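Putative ATPase Rv3679 (Mycobacterium tuberculosis H37Rv, PDB 6BS3) hydrolyses ATP as one subunit of the heterodimeric BagAB complex, an activity required for resistance to nitric oxide and to elevated glycerol. Local coordinates at residues A[34-38]-A[160-165]; A[241-245]-A[294-298]. All blocks are in the same frame, centred on the assembly; numbering follows the deposited sequence.

Overall arrangement
From the N terminus, strand 23-28 leads through the phosphate-binding loop into helix 34-46, whose start carries the first half of interaction 1. The chain returns along strand 158-162 with 160-165, and so closes a loop of 121 residues. Only later does it turn a corner at Arg241, on strand 234-242. Helix 278-302 then brings 294-298 back against 241-245 and closes a second, largely helical loop of 48 residues. The two loops follow one another along the chain without crossing. Interaction 1 is buried between helix and central sheet, whereas interaction 2 ties 241-245 to a helix at the surface. Both reach the same sheet and the same ADP.

Interaction 1. Residues A[34-38]-A[160-165]; sequences KSTIA and VVDAPP. With MG (magnesium ion), chain D; ADP (adenosine-5'-diphosphate), chain C.
Ser35 OG donates a hydrogen bond to Asp162 OD2, with 2.7 Å between the two oxygens. It meets the carboxylate on the syn side, 25° out of its plane. The same hydroxyl oxygen binds magnesium at 2.3 Å. Its torsion places OG anti to the carbonyl carbon (chi1 -62°), where it can reach both metal and aspartate.

Water extends this polar link. Water 1 donates to Ser35 O and Asp162 OD2. Water 2, a magnesium ligand, donates to Asp162 OD1 at 2.8 Å. Asp162 is thus a second-shell residue that holds two of the metal's ligands, Ser35 OG and water 2. ADP O1B and three further waters bring the coordination number to six.

The diphosphate is gripped from the helix start. Lys34 NZ and Lys34 N both donate to ADP O3B, NZ at 2.8 Å. Lys34 bends at chi3 and chi4, and this turns NZ back to the phosphate while CD passes 3.6 Å from Ala163 O. Gly28 O is a further hydrogen-bond partner of Lys34 NZ. Ser35 N donates to ADP O1B. Thr36 gives two bonds to ADP O2A, one from its amide and one from OG1 at 2.7 Å. The helix N terminus probably also favours the phosphate charge.

Apolar contacts are looser. Ala38 CB lies 4.0 Å from Val160 CG1 and equally far from Asp162 CB. Val26 of strand 23-28 and Leu54 of strand 51-56 also pack on Ala38.

The helix and strand run nearly antiparallel here, at 164°. Lys34 and Ser35 belong to the Walker A P-loop. Asp162, on strand 158-162 and beside a magnesium-bound water, is consistent with the Walker B aspartate of P-loop NTPases.

Interaction 2. Residues A[241-245]-A[294-298]; sequences RNIPA and RITAR. With ADP (adenosine-5'-diphosphate), chain C.
Ile243 packs its CD1 against one guanidinium face of Arg294 and one of Arg298, and forms the tight part of this contact. CD1 sits over the centre of the Arg294 group, 3.7 Å from Arg294 CZ. Over Arg298 it is offset toward the rim. The isoleucine crosses both arginine side chains at about a right angle. CG1 of Ile243 lies between the backbone N and the carbonyl carbon (chi1 59°) and itself packs 3.8 Å from Arg298 NE. Ile295 completes the apolar patch, its CD1 3.7 Å from Ile243 CD1. Ala245 adds a looser touch, CB to Ile295 CG2 at 4.2 Å.

The polar side is slacker and rests largely on water. Arg298 bends at chi3, and its NH2 gives Arg241 O a weak hydrogen bond of 3.3 Å. Water 7 lies in the guanidinium plane at its edge and accepts from Arg298 NH2 at 2.9 Å. This water also accepts from Ile243 N and donates to Asn242 OD1. Water 6 donates to Arg241 O and has a weak link to Arg298 NH1. The amide nitrogen, Asn242 ND2, bonds Leu315 O in strand 312-316.

Arg241 turns to the nucleotide, its CG 3.6 Å from ADP C6. ADP N3 lies at the edge of the Arg241 guanidinium, near its plane. An acidic side chain of the partner subunit also packs on Arg241. This surface contact joins 241-245 to helix 278-302, beside the adenine end of the ADP pocket in this P-loop NTPase fold.

Interaction 1. Residues A[34-38]-A[160-165]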
ATOM      1  N   LYS A  34      -5.702   2.221   7.977  1.00 38.84           N
ATOM      2  CA  LYS A  34      -5.079   2.785   9.192  1.00 38.14           C
ATOM      3  C   LYS A  34      -5.520   4.222   9.474  1.00 42.43           C
ATOM      4  O   LYS A  34      -5.941   4.511  10.595  1.00 42.63           O
ATOM      5  CB  LYS A  34      -3.542   2.787   9.093  1.00 39.62           C
ATOM      6  CG  LYS A  34      -2.856   1.434   9.169  1.00 38.13           C
ATOM      7  CD  LYS A  34      -1.323   1.608   9.070  1.00 35.27           C
ATOM      8  CE  LYS A  34      -0.854   2.143   7.730  1.00 38.76           C
ATOM      9  NZ  LYS A  34      -1.299   1.287   6.594  1.00 40.13           N
ATOM     10  N   SER A  35      -5.394   5.123   8.471  1.00 38.17           N
ATOM     11  CA  SER A  35      -5.755   6.536   8.600  1.00 38.11           C
ATOM     12  C   SER A  35      -7.215   6.749   8.921  1.00 41.98           C
ATOM     13  O   SER A  35      -7.520   7.511   9.828  1.00 41.79           O
ATOM     14  CB  SER A  35      -5.361   7.331   7.353  1.00 39.90           C
ATOM     15  OG  SER A  35      -3.958   7.309   7.141  1.00 42.19           O
ATOM     16  N   THR A  36      -8.110   6.102   8.165  1.00 40.14           N
ATOM     17  CA  THR A  36      -9.569   6.150   8.353  1.00 40.24           C
ATOM     18  C   THR A  36      -9.976   5.659   9.756  1.00 43.20           C
ATOM     19  O   THR A  36     -10.762   6.323  10.431  1.00 43.58           O
ATOM     20  CB  THR A  36     -10.269   5.286   7.277  1.00 42.51           C
ATOM     21  OG1 THR A  36      -9.821   5.684   5.992  1.00 42.18           O
ATOM     22  CG2 THR A  36     -11.772   5.398   7.324  1.00 39.39           C
ATOM     23  N   ILE A  37      -9.478   4.473  10.151  1.00 39.08           N
ATOM     24  CA  ILE A  37      -9.785   3.801  11.417  1.00 38.82           C
ATOM     25  C   ILE A  37      -9.148   4.522  12.628  1.00 42.04           C
ATOM     26  O   ILE A  37      -9.760   4.549  13.687  1.00 41.12           O
ATOM     27  CB  ILE A  37      -9.421   2.295  11.329  1.00 41.53           C
ATOM     28  CG1 ILE A  37     -10.253   1.625  10.204  1.00 41.89           C
ATOM     29  CG2 ILE A  37      -9.579   1.567  12.684  1.00 42.14           C
ATOM     30  CD1 ILE A  37     -10.006   0.183   9.996  1.00 45.39           C
ATOM     31  N   ALA A  38      -7.953   5.138  12.460  1.00 38.56           N
ATOM     32  CA  ALA A  38      -7.298   5.876  13.542  1.00 37.14           C
ATOM     33  C   ALA A  38      -8.157   7.126  13.832  1.00 41.63           C
ATOM     34  O   ALA A  38      -8.449   7.399  14.999  1.00 41.92           O
ATOM     35  CB  ALA A  38      -5.868   6.240  13.158  1.00 36.97           C
ATOM     36  N   VAL A 160      -4.054   8.856  19.738  1.00 38.54           N
ATOM     37  CA  VAL A 160      -4.230   7.846  18.696  1.00 38.76           C
ATOM     38  C   VAL A 160      -3.209   8.148  17.603  1.00 44.04           C
ATOM     39  O   VAL A 160      -3.174   9.255  17.065  1.00 43.07           O
ATOM     40  CB  VAL A 160      -5.690   7.709  18.161  1.00 41.93           C
ATOM     41  CG1 VAL A 160      -5.789   6.581  17.124  1.00 40.97           C
ATOM     42  CG2 VAL A 160      -6.692   7.482  19.316  1.00 41.20           C
ATOM     43  N   VAL A 161      -2.323   7.191  17.346  1.00 40.49           N
ATOM     44  CA  VAL A 161      -1.306   7.350  16.325  1.00 39.15           C
ATOM     45  C   VAL A 161      -1.690   6.539  15.086  1.00 44.23           C
ATOM     46  O   VAL A 161      -1.939   5.329  15.182  1.00 42.56           O
ATOM     47  CB  VAL A 161       0.135   7.037  16.846  1.00 41.04           C
ATOM     48  CG1 VAL A 161       1.193   7.291  15.774  1.00 40.51           C
ATOM     49  CG2 VAL A 161       0.453   7.848  18.098  1.00 40.19           C
ATOM     50  N   ASP A 162      -1.791   7.244  13.926  1.00 41.14           N
ATOM     51  CA  ASP A 162      -1.940   6.679  12.590  1.00 40.16           C
ATOM     52  C   ASP A 162      -0.448   6.342  12.333  1.00 44.16           C
ATOM     53  O   ASP A 162       0.362   7.205  11.993  1.00 42.52           O
ATOM     54  CB  ASP A 162      -2.510   7.739  11.641  1.00 41.59           C
ATOM     55  CG  ASP A 162      -2.554   7.437  10.153  1.00 47.44           C
ATOM     56  OD1 ASP A 162      -2.185   6.313   9.754  1.00 52.73           O
ATOM     57  OD2 ASP A 162      -2.936   8.331   9.388  1.00 48.32           O
ATOM     58  N   ALA A 163      -0.076   5.110  12.686  1.00 41.28           N
ATOM     59  CA  ALA A 163       1.304   4.626  12.734  1.00 40.33           C
ATOM     60  C   ALA A 163       1.881   4.113  11.393  1.00 43.93           C
ATOM     61  O   ALA A 163       1.116   3.836  10.471  1.00 43.41           O
ATOM     62  CB  ALA A 163       1.402   3.539  13.811  1.00 40.20           C
ATOM     63  N   PRO A 164       3.218   3.906  11.283  1.00 41.08           N
ATOM     64  CA  PRO A 164       3.764   3.282  10.075  1.00 41.10           C
ATOM     65  C   PRO A 164       3.137   1.881   9.793  1.00 45.06           C
ATOM     66  O   PRO A 164       2.544   1.266  10.696  1.00 43.52           O
ATOM     67  CB  PRO A 164       5.267   3.193  10.395  1.00 42.34           C
ATOM     68  CG  PRO A 164       5.513   4.256  11.382  1.00 46.10           C
ATOM     69  CD  PRO A 164       4.303   4.158  12.256  1.00 42.79           C
ATOM     70  N   PRO A 165       3.223   1.359   8.544  1.00 41.04           N
ATOM     71  CA  PRO A 165       2.580   0.064   8.247  1.00 41.73           C
ATOM     72  C   PRO A 165       3.188  -1.156   8.954  1.00 46.12           C
ATOM     73  O   PRO A 165       4.212  -1.047   9.628  1.00 44.81           O
ATOM     74  CB  PRO A 165       2.689  -0.029   6.708  1.00 43.40           C
ATOM     75  CG  PRO A 165       3.881   0.773   6.370  1.00 44.82           C
ATOM     76  CD  PRO A 165       3.850   1.930   7.330  1.00 40.51           C
TER
HETATM   77 MG    MG D 402      -2.643   6.366   5.528  1.00 36.74          MG
HETATM   78  PB  ADP C 401      -4.095   3.212   4.983  1.00 42.91           P
HETATM   79  O1B ADP C 401      -3.832   4.486   5.815  1.00 43.66           O
HETATM   80  O2B ADP C 401      -3.257   3.269   3.684  1.00 49.22           O
HETATM   81  O3B ADP C 401      -3.878   1.928   5.735  1.00 41.74           O
HETATM   82  PA  ADP C 401      -6.708   4.420   4.249  1.00 43.89           P
HETATM   83  O1A ADP C 401      -6.084   5.595   3.476  1.00 45.13           O
HETATM   84  O2A ADP C 401      -7.310   4.862   5.527  1.00 43.04           O
HETATM   85  O3A ADP C 401      -5.607   3.296   4.494  1.00 42.93           O
HETATM   86  O5' ADP C 401      -7.673   3.557   3.332  1.00 45.43           O
HETATM   87  C5' ADP C 401      -7.396   3.072   1.998  1.00 44.12           C
HETATM   88  C4' ADP C 401      -8.587   3.404   1.129  1.00 45.72           C
HETATM   89  O4' ADP C 401      -9.734   2.656   1.585  1.00 46.42           O
HETATM   90  C3' ADP C 401      -9.027   4.871   1.113  1.00 49.81           C
HETATM   91  O3' ADP C 401      -9.464   5.225  -0.190  1.00 53.27           O
HETATM   92  C2' ADP C 401     -10.170   4.901   2.137  1.00 47.49           C
HETATM   93  O2' ADP C 401     -11.091   5.970   1.946  1.00 47.19           O
HETATM   94  C1' ADP C 401     -10.800   3.528   1.915  1.00 45.50           C
HETATM   95  N9  ADP C 401     -11.509   2.972   3.067  1.00 47.04           N
HETATM   96  C8  ADP C 401     -11.010   2.754   4.327  1.00 48.39           C
HETATM   97  N7  ADP C 401     -11.855   2.169   5.143  1.00 48.19           N
HETATM   98  C5  ADP C 401     -12.993   1.995   4.369  1.00 47.04           C
HETATM   99  C6  ADP C 401     -14.248   1.400   4.637  1.00 44.98           C
HETATM  100  N6  ADP C 401     -14.594   0.894   5.822  1.00 43.84           N
HETATM  101  N1  ADP C 401     -15.147   1.344   3.626  1.00 46.36           N
HETATM  102  C2  ADP C 401     -14.816   1.860   2.437  1.00 46.22           C
HETATM  103  N3  ADP C 401     -13.679   2.463   2.075  1.00 49.12           N
HETATM  104  C4  ADP C 401     -12.795   2.487   3.089  1.00 47.61           C
HETATM  105  O   HOH W   1      -5.331   9.473  10.638  1.00 51.22           O
HETATM  106  O   HOH W   2      -1.523   5.931   7.084  1.00 44.85           O
HETATM  107  O   HOH W   3      -1.547   8.163   5.362  1.00 52.95           O
HETATM  108  O   HOH W   4      -1.327   4.962   4.125  1.00 61.85           O
HETATM  109  O   HOH W   5      -4.097   7.205   4.275  1.00 44.02           O

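Interaction 2. Residues A[241-245]-A[294-298]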
ATOM      1  N   ARG A 241     -13.659  -3.314   6.107  1.00 45.39           N
ATOM      2  CA  ARG A 241     -14.433  -3.519   4.867  1.00 45.81           C
ATOM      3  C   ARG A 241     -15.060  -4.903   4.746  1.00 51.73           C
ATOM      4  O   ARG A 241     -14.869  -5.601   3.743  1.00 51.51           O
ATOM      5  CB  ARG A 241     -13.628  -3.177   3.602  1.00 40.99           C
ATOM      6  CG  ARG A 241     -12.977  -1.818   3.643  1.00 44.68           C
ATOM      7  CD  ARG A 241     -12.699  -1.251   2.274  1.00 57.20           C
ATOM      8  NE  ARG A 241     -11.884  -2.142   1.456  1.00 69.86           N
ATOM      9  CZ  ARG A 241     -11.543  -1.897   0.198  1.00 89.87           C
ATOM     10  NH1 ARG A 241     -11.913  -0.763  -0.388  1.00 79.94           N
ATOM     11  NH2 ARG A 241     -10.820  -2.777  -0.481  1.00 82.91           N
ATOM     12  N   ASN A 242     -15.849  -5.276   5.765  1.00 48.06           N
ATOM     13  CA  ASN A 242     -16.580  -6.523   5.756  1.00 47.52           C
ATOM     14  C   ASN A 242     -17.744  -6.388   4.798  1.00 52.42           C
ATOM     15  O   ASN A 242     -18.173  -5.274   4.509  1.00 50.55           O
ATOM     16  CB  ASN A 242     -17.064  -6.871   7.153  1.00 44.24           C
ATOM     17  CG  ASN A 242     -15.965  -7.437   7.996  1.00 61.87           C
ATOM     18  OD1 ASN A 242     -15.588  -8.619   7.855  1.00 49.22           O
ATOM     19  ND2 ASN A 242     -15.428  -6.594   8.882  1.00 52.13           N
ATOM     20  N   ILE A 243     -18.209  -7.523   4.253  1.00 52.05           N
ATOM     21  CA  ILE A 243     -19.333  -7.555   3.311  1.00 52.23           C
ATOM     22  C   ILE A 243     -20.376  -8.575   3.781  1.00 58.24           C
ATOM     23  O   ILE A 243     -20.007  -9.511   4.498  1.00 57.39           O
ATOM     24  CB  ILE A 243     -18.891  -7.748   1.827  1.00 54.54           C
ATOM     25  CG1 ILE A 243     -18.100  -9.066   1.625  1.00 54.77           C
ATOM     26  CG2 ILE A 243     -18.137  -6.515   1.314  1.00 53.70           C
ATOM     27  CD1 ILE A 243     -17.900  -9.491   0.225  1.00 60.50           C
ATOM     28  N   PRO A 244     -21.643  -8.406   3.397  1.00 57.33           N
ATOM     29  CA  PRO A 244     -22.687  -9.303   3.810  1.00 57.66           C
ATOM     30  C   PRO A 244     -22.610 -10.644   3.078  1.00 62.87           C
ATOM     31  O   PRO A 244     -22.391 -10.653   1.921  1.00 61.22           O
ATOM     32  CB  PRO A 244     -23.927  -8.523   3.404  1.00 59.51           C
ATOM     33  CG  PRO A 244     -23.483  -7.788   2.195  1.00 63.80           C
ATOM     34  CD  PRO A 244     -22.092  -7.347   2.536  1.00 59.01           C
ATOM     35  N   ALA A 245     -22.727 -11.730   3.827  1.00 62.16           N
ATOM     36  CA  ALA A 245     -22.729 -13.079   3.238  1.00 63.13           C
ATOM     37  C   ALA A 245     -23.971 -13.331   2.389  1.00 70.44           C
ATOM     38  O   ALA A 245     -23.815 -13.956   1.368  1.00 70.74           O
ATOM     39  CB  ALA A 245     -22.619 -14.101   4.326  1.00 63.64           C
ATOM     40  N   ARG A 294     -16.472 -16.081  -3.311  1.00 55.66           N
ATOM     41  CA  ARG A 294     -15.765 -14.951  -2.728  1.00 55.08           C
ATOM     42  C   ARG A 294     -15.833 -14.986  -1.190  1.00 56.90           C
ATOM     43  O   ARG A 294     -14.804 -14.795  -0.550  1.00 55.36           O
ATOM     44  CB  ARG A 294     -16.278 -13.618  -3.305  1.00 57.27           C
ATOM     45  CG  ARG A 294     -15.446 -12.419  -2.875  1.00 69.11           C
ATOM     46  CD  ARG A 294     -16.137 -11.102  -3.135  1.00 77.85           C
ATOM     47  NE  ARG A 294     -15.431 -10.009  -2.466  1.00 82.76           N
ATOM     48  CZ  ARG A 294     -15.715  -8.721  -2.620  1.00 95.49           C
ATOM     49  NH1 ARG A 294     -16.692  -8.344  -3.434  1.00 81.61           N
ATOM     50  NH2 ARG A 294     -15.022  -7.800  -1.962  1.00 83.88           N
ATOM     51  N   ILE A 295     -17.021 -15.270  -0.610  1.00 54.15           N
ATOM     52  CA  ILE A 295     -17.236 -15.362   0.849  1.00 54.35           C
ATOM     53  C   ILE A 295     -16.408 -16.498   1.469  1.00 58.96           C
ATOM     54  O   ILE A 295     -15.738 -16.283   2.480  1.00 59.58           O
ATOM     55  CB  ILE A 295     -18.759 -15.475   1.220  1.00 57.57           C
ATOM     56  CG1 ILE A 295     -19.622 -14.348   0.589  1.00 58.27           C
ATOM     57  CG2 ILE A 295     -18.986 -15.553   2.737  1.00 57.95           C
ATOM     58  CD1 ILE A 295     -19.290 -12.836   1.007  1.00 61.83           C
ATOM     59  N   THR A 296     -16.454 -17.698   0.854  1.00 55.21           N
ATOM     60  CA  THR A 296     -15.753 -18.911   1.288  1.00 54.16           C
ATOM     61  C   THR A 296     -14.255 -18.658   1.391  1.00 57.04           C
ATOM     62  O   THR A 296     -13.676 -18.930   2.444  1.00 57.12           O
ATOM     63  CB  THR A 296     -16.136 -20.080   0.376  1.00 63.67           C
ATOM     64  OG1 THR A 296     -17.557 -20.226   0.401  1.00 63.91           O
ATOM     65  CG2 THR A 296     -15.466 -21.391   0.768  1.00 63.45           C
ATOM     66  N   ALA A 297     -13.643 -18.100   0.315  1.00 51.63           N
ATOM     67  CA  ALA A 297     -12.231 -17.730   0.238  1.00 50.64           C
ATOM     68  C   ALA A 297     -11.883 -16.700   1.338  1.00 56.16           C
ATOM     69  O   ALA A 297     -10.849 -16.840   2.002  1.00 56.49           O
ATOM     70  CB  ALA A 297     -11.925 -17.154  -1.136  1.00 51.00           C
ATOM     71  N   ARG A 298     -12.755 -15.682   1.546  1.00 52.27           N
ATOM     72  CA  ARG A 298     -12.556 -14.666   2.598  1.00 51.57           C
ATOM     73  C   ARG A 298     -12.570 -15.310   3.996  1.00 56.32           C
ATOM     74  O   ARG A 298     -11.712 -14.973   4.809  1.00 56.92           O
ATOM     75  CB  ARG A 298     -13.585 -13.541   2.494  1.00 47.51           C
ATOM     76  CG  ARG A 298     -13.302 -12.569   1.356  1.00 49.69           C
ATOM     77  CD  ARG A 298     -14.470 -11.634   1.094  1.00 51.29           C
ATOM     78  NE  ARG A 298     -14.778 -10.778   2.245  1.00 56.82           N
ATOM     79  CZ  ARG A 298     -14.243  -9.583   2.472  1.00 62.78           C
ATOM     80  NH1 ARG A 298     -13.351  -9.077   1.634  1.00 49.99           N
ATOM     81  NH2 ARG A 298     -14.590  -8.888   3.546  1.00 56.36           N
TER
HETATM   82  PB  ADP C 401      -4.095   3.212   4.983  1.00 42.91           P
HETATM   83  O1B ADP C 401      -3.832   4.486   5.815  1.00 43.66           O
HETATM   84  O2B ADP C 401      -3.257   3.269   3.684  1.00 49.22           O
HETATM   85  O3B ADP C 401      -3.878   1.928   5.735  1.00 41.74           O
HETATM   86  PA  ADP C 401      -6.708   4.420   4.249  1.00 43.89           P
HETATM   87  O1A ADP C 401      -6.084   5.595   3.476  1.00 45.13           O
HETATM   88  O2A ADP C 401      -7.310   4.862   5.527  1.00 43.04           O
HETATM   89  O3A ADP C 401      -5.607   3.296   4.494  1.00 42.93           O
HETATM   90  O5' ADP C 401      -7.673   3.557   3.332  1.00 45.43           O
HETATM   91  C5' ADP C 401      -7.396   3.072   1.998  1.00 44.12           C
HETATM   92  C4' ADP C 401      -8.587   3.404   1.129  1.00 45.72           C
HETATM   93  O4' ADP C 401      -9.734   2.656   1.585  1.00 46.42           O
HETATM   94  C3' ADP C 401      -9.027   4.871   1.113  1.00 49.81           C
HETATM   95  O3' ADP C 401      -9.464   5.225  -0.190  1.00 53.27           O
HETATM   96  C2' ADP C 401     -10.170   4.901   2.137  1.00 47.49           C
HETATM   97  O2' ADP C 401     -11.091   5.970   1.946  1.00 47.19           O
HETATM   98  C1' ADP C 401     -10.800   3.528   1.915  1.00 45.50           C
HETATM   99  N9  ADP C 401     -11.509   2.972   3.067  1.00 47.04           N
HETATM  100  C8  ADP C 401     -11.010   2.754   4.327  1.00 48.39           C
HETATM  101  N7  ADP C 401     -11.855   2.169   5.143  1.00 48.19           N
HETATM  102  C5  ADP C 401     -12.993   1.995   4.369  1.00 47.04           C
HETATM  103  C6  ADP C 401     -14.248   1.400   4.637  1.00 44.98           C
HETATM  104  N6  ADP C 401     -14.594   0.894   5.822  1.00 43.84           N
HETATM  105  N1  ADP C 401     -15.147   1.344   3.626  1.00 46.36           N
HETATM  106  C2  ADP C 401     -14.816   1.860   2.437  1.00 46.22           C
HETATM  107  N3  ADP C 401     -13.679   2.463   2.075  1.00 49.12           N
HETATM  108  C4  ADP C 401     -12.795   2.487   3.089  1.00 47.61           C
HETATM  109  O   HOH W   6     -13.965  -5.791   1.131  1.00 57.79           O
HETATM  110  O   HOH W   7     -16.536  -9.790   5.438  1.00 52.99           O